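Local coordinates for lysine cyclodeaminase (Streptomyces pristinaespiralis, PDB 5YU3), which catalyses the NAD-dependent cyclising deamination of L-lysine, probably to L-pipecolic acid, and also recognises L-ornithine and L-2,4-diaminobutyric acid, at residues A[148-153]-A[177-182]; A[8-13]-A[322-327]; A[33-38]-A[281-286]. All coordinates share one frame; numbering follows the deposited sequence.

How the contacts relate
Contact 1 (148-153 with 177-182) lies at the cofactor: the start of helix 148-160 grips the NAD diphosphate and, on another flank, packs on helix 179-183. Contact 3 (33-38 with 281-286) lies across the chain's centre from it, the two centres about 29 Å apart; its Leu-35 side chain is about 11 Å from NAD and about 13 Å from the bound proline. Contact 2 (8-13 with 322-327) joins helix 8-18 to the turn leading from helix 305-321 into strand 326-328, at the surface, about 26 Å from contact 1 and about 32 Å from contact 3, centre to centre. Contacts 1 and 2 both touch the second subunit, and helices 8-18 and 20-39 are consecutive.

Contact 1: residues A[148-153]-A[177-182]; sequences AQAVTQ and ESFARR. With NAD (nicotinamide-adenine-dinucleotide), chain F.
Phe-179 holds CG anti to its backbone N (chi1 -175°), which carries the ring to Ala-150, while Arg-182 bends at chi3 (-85°) and brings its guanidinium beside Val-151. The ring enters by its edge: CE1 of Phe-179 lies 3.8 Å from CB of Ala-150, and N of Val-151 and O of Ala-150 sit near the ring plane. CG2 of Val-151 meets NH1 of Arg-182 at 3.7 Å, the two side chains crossing at about a right angle. NH2 of Arg-182 gives a bond of 2.9 Å to OG of Ser-178, close to the guanidinium plane, and another to O of Thr-146, in the turn before helix 148-160. At the diphosphate, the amino end of the helix is consistent with a Rossmann-type GxGxxA turn: N of Ala-148 bonds O2A of NAD (2.8 Å), N of Gln-149 bonds O1N (2.9 Å) and NE2 of Gln-149 reaches O2N (3.1 Å). With an alanine here instead of Gln-149, O2N is likely to lose this amide donor and a gap to open beside the nicotinamide ring. Neutral N-H donors thus grip both phosphates, and the helix dipole would probably help to offset their charge.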
# COMPACT_ATOMS: atom_id res chain seq x y z
N ALA A 148 2.20 -22.76 8.51
CA ALA A 148 0.92 -22.14 8.80
C ALA A 148 -0.12 -22.43 7.71
O ALA A 148 -1.25 -22.82 8.02
CB ALA A 148 1.09 -20.63 9.00
N GLN A 149 0.23 -22.23 6.43
CA GLN A 149 -0.79 -22.43 5.40
C GLN A 149 -1.27 -23.87 5.36
O GLN A 149 -2.44 -24.13 5.06
CB GLN A 149 -0.26 -22.02 4.01
CG GLN A 149 0.11 -20.54 3.86
CD GLN A 149 -0.89 -19.60 4.51
OE1 GLN A 149 -2.09 -19.65 4.22
NE2 GLN A 149 -0.39 -18.71 5.38
N ALA A 150 -0.38 -24.82 5.65
CA ALA A 150 -0.76 -26.22 5.61
C ALA A 150 -1.94 -26.50 6.53
O ALA A 150 -2.79 -27.35 6.22
CB ALA A 150 0.43 -27.10 5.98
N VAL A 151 -2.04 -25.76 7.64
CA VAL A 151 -3.16 -25.96 8.56
C VAL A 151 -4.49 -25.67 7.86
O VAL A 151 -5.42 -26.48 7.90
CB VAL A 151 -2.98 -25.11 9.83
CG1 VAL A 151 -4.22 -25.22 10.75
CG2 VAL A 151 -1.70 -25.52 10.56
N THR A 152 -4.59 -24.52 7.18
CA THR A 152 -5.86 -24.19 6.55
C THR A 152 -6.04 -24.88 5.20
O THR A 152 -7.18 -25.02 4.76
CB THR A 152 -6.03 -22.68 6.39
OG1 THR A 152 -4.85 -22.12 5.82
CG2 THR A 152 -6.31 -22.02 7.76
N GLN A 153 -4.95 -25.31 4.55
CA GLN A 153 -5.10 -26.17 3.38
C GLN A 153 -5.82 -27.46 3.77
O GLN A 153 -6.82 -27.84 3.16
CB GLN A 153 -3.73 -26.50 2.76
CG GLN A 153 -3.01 -25.30 2.13
CD GLN A 153 -3.73 -24.78 0.90
OE1 GLN A 153 -4.00 -25.53 -0.04
NE2 GLN A 153 -4.06 -23.48 0.91
N GLU A 177 6.71 -32.94 12.64
CA GLU A 177 6.27 -33.73 13.79
C GLU A 177 5.19 -33.02 14.60
O GLU A 177 4.37 -33.69 15.23
CB GLU A 177 7.47 -34.09 14.67
CG GLU A 177 8.25 -35.28 14.11
CD GLU A 177 9.71 -35.29 14.51
OE1 GLU A 177 10.55 -35.77 13.70
OE2 GLU A 177 10.03 -34.84 15.63
N SER A 178 5.15 -31.69 14.57
CA SER A 178 4.12 -30.95 15.29
C SER A 178 2.82 -30.82 14.51
O SER A 178 1.83 -30.33 15.06
CB SER A 178 4.62 -29.55 15.66
OG SER A 178 4.71 -28.73 14.50
N PHE A 179 2.80 -31.24 13.24
CA PHE A 179 1.63 -30.94 12.42
C PHE A 179 0.41 -31.71 12.90
O PHE A 179 -0.70 -31.15 12.91
CB PHE A 179 1.90 -31.23 10.94
CG PHE A 179 0.76 -30.83 10.05
CD1 PHE A 179 0.47 -29.47 9.87
CD2 PHE A 179 -0.06 -31.78 9.46
CE1 PHE A 179 -0.59 -29.09 9.08
CE2 PHE A 179 -1.13 -31.40 8.68
CZ PHE A 179 -1.40 -30.04 8.48
N ALA A 180 0.58 -32.97 13.32
CA ALA A 180 -0.58 -33.75 13.73
C ALA A 180 -1.36 -33.06 14.85
O ALA A 180 -2.59 -33.06 14.84
CB ALA A 180 -0.14 -35.16 14.16
N ARG A 181 -0.66 -32.45 15.82
CA ARG A 181 -1.39 -31.77 16.89
C ARG A 181 -2.13 -30.54 16.37
O ARG A 181 -3.26 -30.27 16.79
CB ARG A 181 -0.44 -31.36 18.01
CG ARG A 181 -1.16 -30.74 19.20
CD ARG A 181 -0.31 -30.81 20.47
NE ARG A 181 -1.02 -30.32 21.66
CZ ARG A 181 -1.31 -29.05 21.91
NH1 ARG A 181 -0.96 -28.11 21.04
NH2 ARG A 181 -1.95 -28.71 23.02
N ARG A 182 -1.51 -29.78 15.47
CA ARG A 182 -2.19 -28.61 14.90
C ARG A 182 -3.39 -29.02 14.04
O ARG A 182 -4.35 -28.25 13.91
CB ARG A 182 -1.20 -27.78 14.08
CG ARG A 182 -0.20 -27.01 14.92
CD ARG A 182 0.77 -26.21 14.04
NE ARG A 182 1.90 -27.02 13.60
CZ ARG A 182 2.36 -27.08 12.35
NH1 ARG A 182 1.78 -26.36 11.38
NH2 ARG A 182 3.40 -27.85 12.06
PA NAD F . 5.53 -21.11 7.14
O1A NAD F . 6.90 -20.56 7.40
O2A NAD F . 4.51 -21.16 8.25
O5B NAD F . 5.69 -22.63 6.63
C5B NAD F . 6.53 -22.92 5.50
C4B NAD F . 7.09 -24.31 5.74
O4B NAD F . 7.80 -24.74 4.58
C3B NAD F . 8.11 -24.33 6.88
O3B NAD F . 7.68 -25.24 7.92
C2B NAD F . 9.40 -24.80 6.22
O2B NAD F . 10.19 -25.65 7.05
C1B NAD F . 8.87 -25.57 5.03
N9A NAD F . 9.81 -25.79 3.91
C8A NAD F . 10.76 -24.96 3.44
N7A NAD F . 11.40 -25.53 2.37
C5A NAD F . 10.83 -26.74 2.16
C6A NAD F . 10.99 -27.86 1.23
N6A NAD F . 11.92 -27.82 0.24
N1A NAD F . 10.16 -28.92 1.36
C2A NAD F . 9.22 -29.01 2.32
N3A NAD F . 9.02 -28.03 3.22
C4A NAD F . 9.78 -26.90 3.18
O3 NAD F . 4.92 -20.27 5.89
PN NAD F . 3.42 -20.32 5.33
O1N NAD F . 2.90 -21.73 5.46
O2N NAD F . 2.66 -19.16 5.93
O5D NAD F . 3.64 -19.95 3.77
C5D NAD F . 4.17 -20.92 2.87
C4D NAD F . 4.18 -20.34 1.46
O4D NAD F . 2.85 -19.97 1.08
C3D NAD F . 5.00 -19.06 1.37
O3D NAD F . 5.67 -19.03 0.09
C2D NAD F . 3.95 -17.97 1.39
O2D NAD F . 4.42 -16.73 0.83
C1D NAD F . 2.87 -18.64 0.56
N1N NAD F . 1.55 -18.05 0.67
C2N NAD F . 0.76 -18.09 -0.41
C3N NAD F . -0.52 -17.54 -0.39
C7N NAD F . -1.37 -17.63 -1.61
O7N NAD F . -2.38 -16.97 -1.70
N7N NAD F . -0.99 -18.48 -2.58
C4N NAD F . -1.01 -16.98 0.80
C5N NAD F . -0.17 -16.98 1.91
C6N NAD F . 1.11 -17.54 1.83

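Contact 2: residues A[8-13]-A[322-327]; sequences RRDVAE and RDLGIR
Asp-10 and Gly-325 make the polar part of this contact. Asp-10 holds CG anti to its carbonyl carbon (chi1 -59°), which brings the carboxylate to Gly-325, and OD1 of Asp-10 accepts a weak hydrogen bond from N of Gly-325, 3.0 Å long but bent to 136° at the hydrogen. The other oxygen, OD2, takes the backbone N-H of Gly-7, just ahead of the helix, so that one carboxylate spans two backbone donors; the nearby helix start would probably favour its ionised form. OD2 also lies 3.3 Å from CA of Gly-325. At the backbone angles of this glycine a CB would collide with the carbonyl O of Leu-324, which alone accounts for a glycine.

In the fold, helix 8-18 directly follows strand 3-6, and residues 322-327 lead from helix 305-321 into strand 326-328, which pairs antiparallel with that same strand as the outermost strand of the mixed sheet within this chain. Asp-323, with its positive phi, closes helix 305-321 in a Schellman motif; the chain then turns past Asp-10, and O of Leu-324 accepts a bond from NE1 of Trp-4.

The van der Waals contacts belong to Leu-324. Its CB and CD2 lie beside OD1 of Asp-10, at 3.9 and 4.0 Å, whereas CD1 comes within 4.4 Å of CB of Glu-13 and the side chain continues onto Val-14.

Charge pairing occurs within the helix. CD of Glu-13 sits over the centre of the Arg-9 guanidinium face; OE2 of Glu-13, 3.5 Å from NH1 of Arg-9, lies off that plane with no N-H directed at it, a pairing of charge alone.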
# COMPACT_ATOMS: atom_id res chain seq x y z
N ARG A 8 -7.10 -7.75 17.39
CA ARG A 8 -6.88 -9.20 17.38
C ARG A 8 -7.91 -9.91 18.26
O ARG A 8 -8.33 -11.04 17.95
CB ARG A 8 -5.46 -9.53 17.85
CG ARG A 8 -5.10 -9.01 19.24
CD ARG A 8 -3.72 -9.48 19.74
NE ARG A 8 -2.65 -9.02 18.86
CZ ARG A 8 -1.56 -8.36 19.25
NH1 ARG A 8 -1.37 -8.04 20.53
NH2 ARG A 8 -0.65 -8.00 18.34
N ARG A 9 -8.32 -9.27 19.36
CA ARG A 9 -9.33 -9.86 20.23
C ARG A 9 -10.67 -9.97 19.51
O ARG A 9 -11.34 -11.00 19.60
CB ARG A 9 -9.44 -9.02 21.51
CG ARG A 9 -10.73 -9.20 22.28
CD ARG A 9 -10.69 -10.46 23.12
NE ARG A 9 -11.88 -10.58 23.97
CZ ARG A 9 -12.18 -11.67 24.68
NH1 ARG A 9 -11.36 -12.71 24.64
NH2 ARG A 9 -13.28 -11.71 25.41
N ASP A 10 -11.04 -8.94 18.75
CA ASP A 10 -12.30 -8.98 18.01
C ASP A 10 -12.28 -10.06 16.94
O ASP A 10 -13.27 -10.78 16.76
CB ASP A 10 -12.58 -7.62 17.39
CG ASP A 10 -12.67 -6.51 18.43
OD1 ASP A 10 -13.56 -6.59 19.30
OD2 ASP A 10 -11.86 -5.57 18.38
N VAL A 11 -11.17 -10.19 16.20
CA VAL A 11 -11.08 -11.26 15.22
C VAL A 11 -11.17 -12.62 15.90
O VAL A 11 -11.87 -13.52 15.42
CB VAL A 11 -9.78 -11.11 14.39
CG1 VAL A 11 -9.53 -12.35 13.58
CG2 VAL A 11 -9.89 -9.88 13.48
N ALA A 12 -10.49 -12.78 17.03
CA ALA A 12 -10.58 -14.04 17.79
C ALA A 12 -12.02 -14.33 18.21
O ALA A 12 -12.47 -15.48 18.16
CB ALA A 12 -9.66 -13.97 19.00
N GLU A 13 -12.76 -13.30 18.61
CA GLU A 13 -14.13 -13.54 19.07
C GLU A 13 -15.04 -13.88 17.91
O GLU A 13 -15.97 -14.68 18.07
CB GLU A 13 -14.64 -12.33 19.84
CG GLU A 13 -13.96 -12.16 21.19
CD GLU A 13 -14.25 -13.32 22.12
OE1 GLU A 13 -15.33 -13.32 22.75
OE2 GLU A 13 -13.40 -14.24 22.22
N ARG A 322 -22.38 -8.21 15.66
CA ARG A 322 -22.07 -8.37 17.08
C ARG A 322 -21.54 -7.10 17.72
O ARG A 322 -21.14 -7.12 18.88
CB ARG A 322 -21.06 -9.50 17.26
CG ARG A 322 -21.61 -10.84 16.81
CD ARG A 322 -20.52 -11.91 16.71
NE ARG A 322 -21.15 -13.23 16.75
CZ ARG A 322 -21.67 -13.83 15.69
NH1 ARG A 322 -21.61 -13.24 14.49
NH2 ARG A 322 -22.24 -15.02 15.82
N ASP A 323 -21.52 -5.99 16.97
CA ASP A 323 -21.03 -4.70 17.46
C ASP A 323 -19.63 -4.82 18.06
O ASP A 323 -19.33 -4.25 19.11
CB ASP A 323 -22.02 -4.10 18.48
CG ASP A 323 -21.79 -2.62 18.69
OD1 ASP A 323 -21.34 -1.95 17.73
OD2 ASP A 323 -22.05 -2.12 19.80
N LEU A 324 -18.77 -5.58 17.39
CA LEU A 324 -17.39 -5.77 17.83
C LEU A 324 -16.48 -4.67 17.28
O LEU A 324 -16.81 -3.97 16.32
CB LEU A 324 -16.88 -7.14 17.38
CG LEU A 324 -17.53 -8.33 18.10
CD1 LEU A 324 -17.18 -9.65 17.41
CD2 LEU A 324 -17.11 -8.37 19.56
N GLY A 325 -15.31 -4.53 17.91
CA GLY A 325 -14.31 -3.58 17.47
C GLY A 325 -14.43 -2.23 18.17
O GLY A 325 -15.35 -1.98 18.95
N ILE A 326 -13.47 -1.35 17.86
CA ILE A 326 -13.44 -0.02 18.45
C ILE A 326 -13.41 1.03 17.34
O ILE A 326 -13.09 0.75 16.19
CB ILE A 326 -12.25 0.18 19.40
CG1 ILE A 326 -10.92 -0.03 18.67
CG2 ILE A 326 -12.38 -0.76 20.61
CD1 ILE A 326 -9.70 0.29 19.51
N ARG A 327 -13.78 2.25 17.71
CA ARG A 327 -13.70 3.40 16.81
C ARG A 327 -12.53 4.26 17.26
O ARG A 327 -12.46 4.65 18.43
CB ARG A 327 -15.00 4.21 16.83
CG ARG A 327 -16.19 3.48 16.27
CD ARG A 327 -16.21 3.59 14.77
NE ARG A 327 -17.16 2.67 14.17
CZ ARG A 327 -17.46 2.64 12.88
NH1 ARG A 327 -16.86 3.49 12.04
NH2 ARG A 327 -18.34 1.76 12.42

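Contact 3: residues A[33-38]-A[281-286]; sequences GGLAEI and HLCADP
Helices 20-39 and 279-284 come together at Ala-36 and Ala-284, whose CA atoms are only 4.2 Å apart, an approach that small side chains make possible. The first helix comes from the N-terminal part of the chain, whereas the second lies in the connection between two neighbouring strands, 252-255 and 297-300, of the parallel sheet of the Rossmann-type NAD-binding domain, so the contact joins this domain to the N-terminal region. Helix 279-284 is in its last turn here: Asp-285 leaves helical geometry, although its N still bonds O of His-281 at 2.8 Å, and its OD1 accepts from N of Ala-287 in the chain that follows.

No hydrogen bond crosses between the segments, and the side chains meet by van der Waals contact. Cys-283 directs its CB at the opposing backbone, 3.8 Å from N of Ala-36. With SG anti to its own carbonyl carbon (chi1 -70°), the thiol swings toward the preceding residue of the other helix and lies 3.7 Å from CB of Leu-35; CD1 of Leu-35 is a little farther from SG, at 4.1 Å. Both side chains also rest on Val-128, so helix 115-133 backs both of them, and Leu-35 continues onto Leu-279 and Phe-304. One turn on, Ile-38 packs on Ala-280.

Each alanine methyl rests against a carbonyl oxygen of the other helix: CB of Ala-36 lies 3.9 Å from O of Cys-283, and CB of Ala-284 abuts O of Ala-36 at 3.6 Å.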
# COMPACT_ATOMS: atom_id res chain seq x y z
N GLY A 33 -18.64 -17.49 -5.31
CA GLY A 33 -19.51 -16.56 -6.00
C GLY A 33 -18.75 -15.40 -6.60
O GLY A 33 -19.03 -14.98 -7.73
N GLY A 34 -17.77 -14.87 -5.87
CA GLY A 34 -17.01 -13.74 -6.37
C GLY A 34 -16.17 -14.09 -7.57
O GLY A 34 -16.06 -13.31 -8.52
N LEU A 35 -15.55 -15.28 -7.56
CA LEU A 35 -14.78 -15.73 -8.71
C LEU A 35 -15.67 -15.91 -9.94
O LEU A 35 -15.30 -15.52 -11.05
CB LEU A 35 -14.05 -17.03 -8.36
CG LEU A 35 -12.78 -16.85 -7.51
CD1 LEU A 35 -12.27 -18.19 -6.97
CD2 LEU A 35 -11.69 -16.14 -8.30
N ALA A 36 -16.88 -16.46 -9.75
CA ALA A 36 -17.80 -16.59 -10.87
C ALA A 36 -18.20 -15.22 -11.42
O ALA A 36 -18.32 -15.04 -12.64
CB ALA A 36 -19.04 -17.38 -10.45
N GLU A 37 -18.37 -14.23 -10.53
CA GLU A 37 -18.66 -12.87 -10.98
C GLU A 37 -17.53 -12.32 -11.85
O GLU A 37 -17.79 -11.67 -12.87
CB GLU A 37 -18.92 -11.97 -9.78
CG GLU A 37 -20.33 -12.13 -9.24
CD GLU A 37 -20.51 -11.60 -7.82
OE1 GLU A 37 -19.55 -11.06 -7.24
OE2 GLU A 37 -21.64 -11.74 -7.29
N ILE A 38 -16.27 -12.57 -11.47
CA ILE A 38 -15.16 -12.18 -12.33
C ILE A 38 -15.24 -12.91 -13.67
O ILE A 38 -15.08 -12.31 -14.73
CB ILE A 38 -13.81 -12.45 -11.62
CG1 ILE A 38 -13.64 -11.51 -10.42
CG2 ILE A 38 -12.64 -12.29 -12.59
CD1 ILE A 38 -12.30 -11.67 -9.73
N HIS A 281 -12.70 -18.20 -14.62
CA HIS A 281 -13.45 -18.70 -15.76
C HIS A 281 -14.02 -20.09 -15.49
O HIS A 281 -15.15 -20.39 -15.88
CB HIS A 281 -12.59 -18.71 -17.03
CG HIS A 281 -13.36 -19.05 -18.27
ND1 HIS A 281 -13.31 -20.29 -18.88
CD2 HIS A 281 -14.26 -18.32 -18.98
CE1 HIS A 281 -14.10 -20.29 -19.94
NE2 HIS A 281 -14.70 -19.12 -20.01
N LEU A 282 -13.23 -20.95 -14.83
CA LEU A 282 -13.75 -22.26 -14.43
C LEU A 282 -14.97 -22.12 -13.53
O LEU A 282 -15.94 -22.89 -13.65
CB LEU A 282 -12.66 -23.06 -13.71
CG LEU A 282 -11.31 -23.31 -14.40
CD1 LEU A 282 -10.53 -24.37 -13.65
CD2 LEU A 282 -11.52 -23.70 -15.83
N CYS A 283 -14.97 -21.12 -12.64
CA CYS A 283 -16.11 -20.93 -11.74
C CYS A 283 -17.35 -20.46 -12.50
O CYS A 283 -18.47 -20.87 -12.17
CB CYS A 283 -15.75 -19.94 -10.64
SG CYS A 283 -14.55 -20.56 -9.46
N ALA A 284 -17.17 -19.60 -13.50
CA ALA A 284 -18.33 -19.10 -14.23
C ALA A 284 -18.84 -20.09 -15.26
O ALA A 284 -20.04 -20.13 -15.54
CB ALA A 284 -17.99 -17.77 -14.90
N ASP A 285 -17.95 -20.90 -15.85
CA ASP A 285 -18.33 -21.80 -16.94
C ASP A 285 -17.56 -23.10 -16.76
O ASP A 285 -16.41 -23.22 -17.22
CB ASP A 285 -18.06 -21.16 -18.30
CG ASP A 285 -18.56 -22.03 -19.45
OD1 ASP A 285 -18.86 -23.21 -19.20
OD2 ASP A 285 -18.65 -21.54 -20.60
N PRO A 286 -18.16 -24.10 -16.12
CA PRO A 286 -17.43 -25.36 -15.85
C PRO A 286 -17.08 -26.19 -17.08
O PRO A 286 -16.39 -27.20 -16.93
CB PRO A 286 -18.39 -26.12 -14.92
CG PRO A 286 -19.79 -25.33 -15.10
CD PRO A 286 -19.47 -24.09 -15.36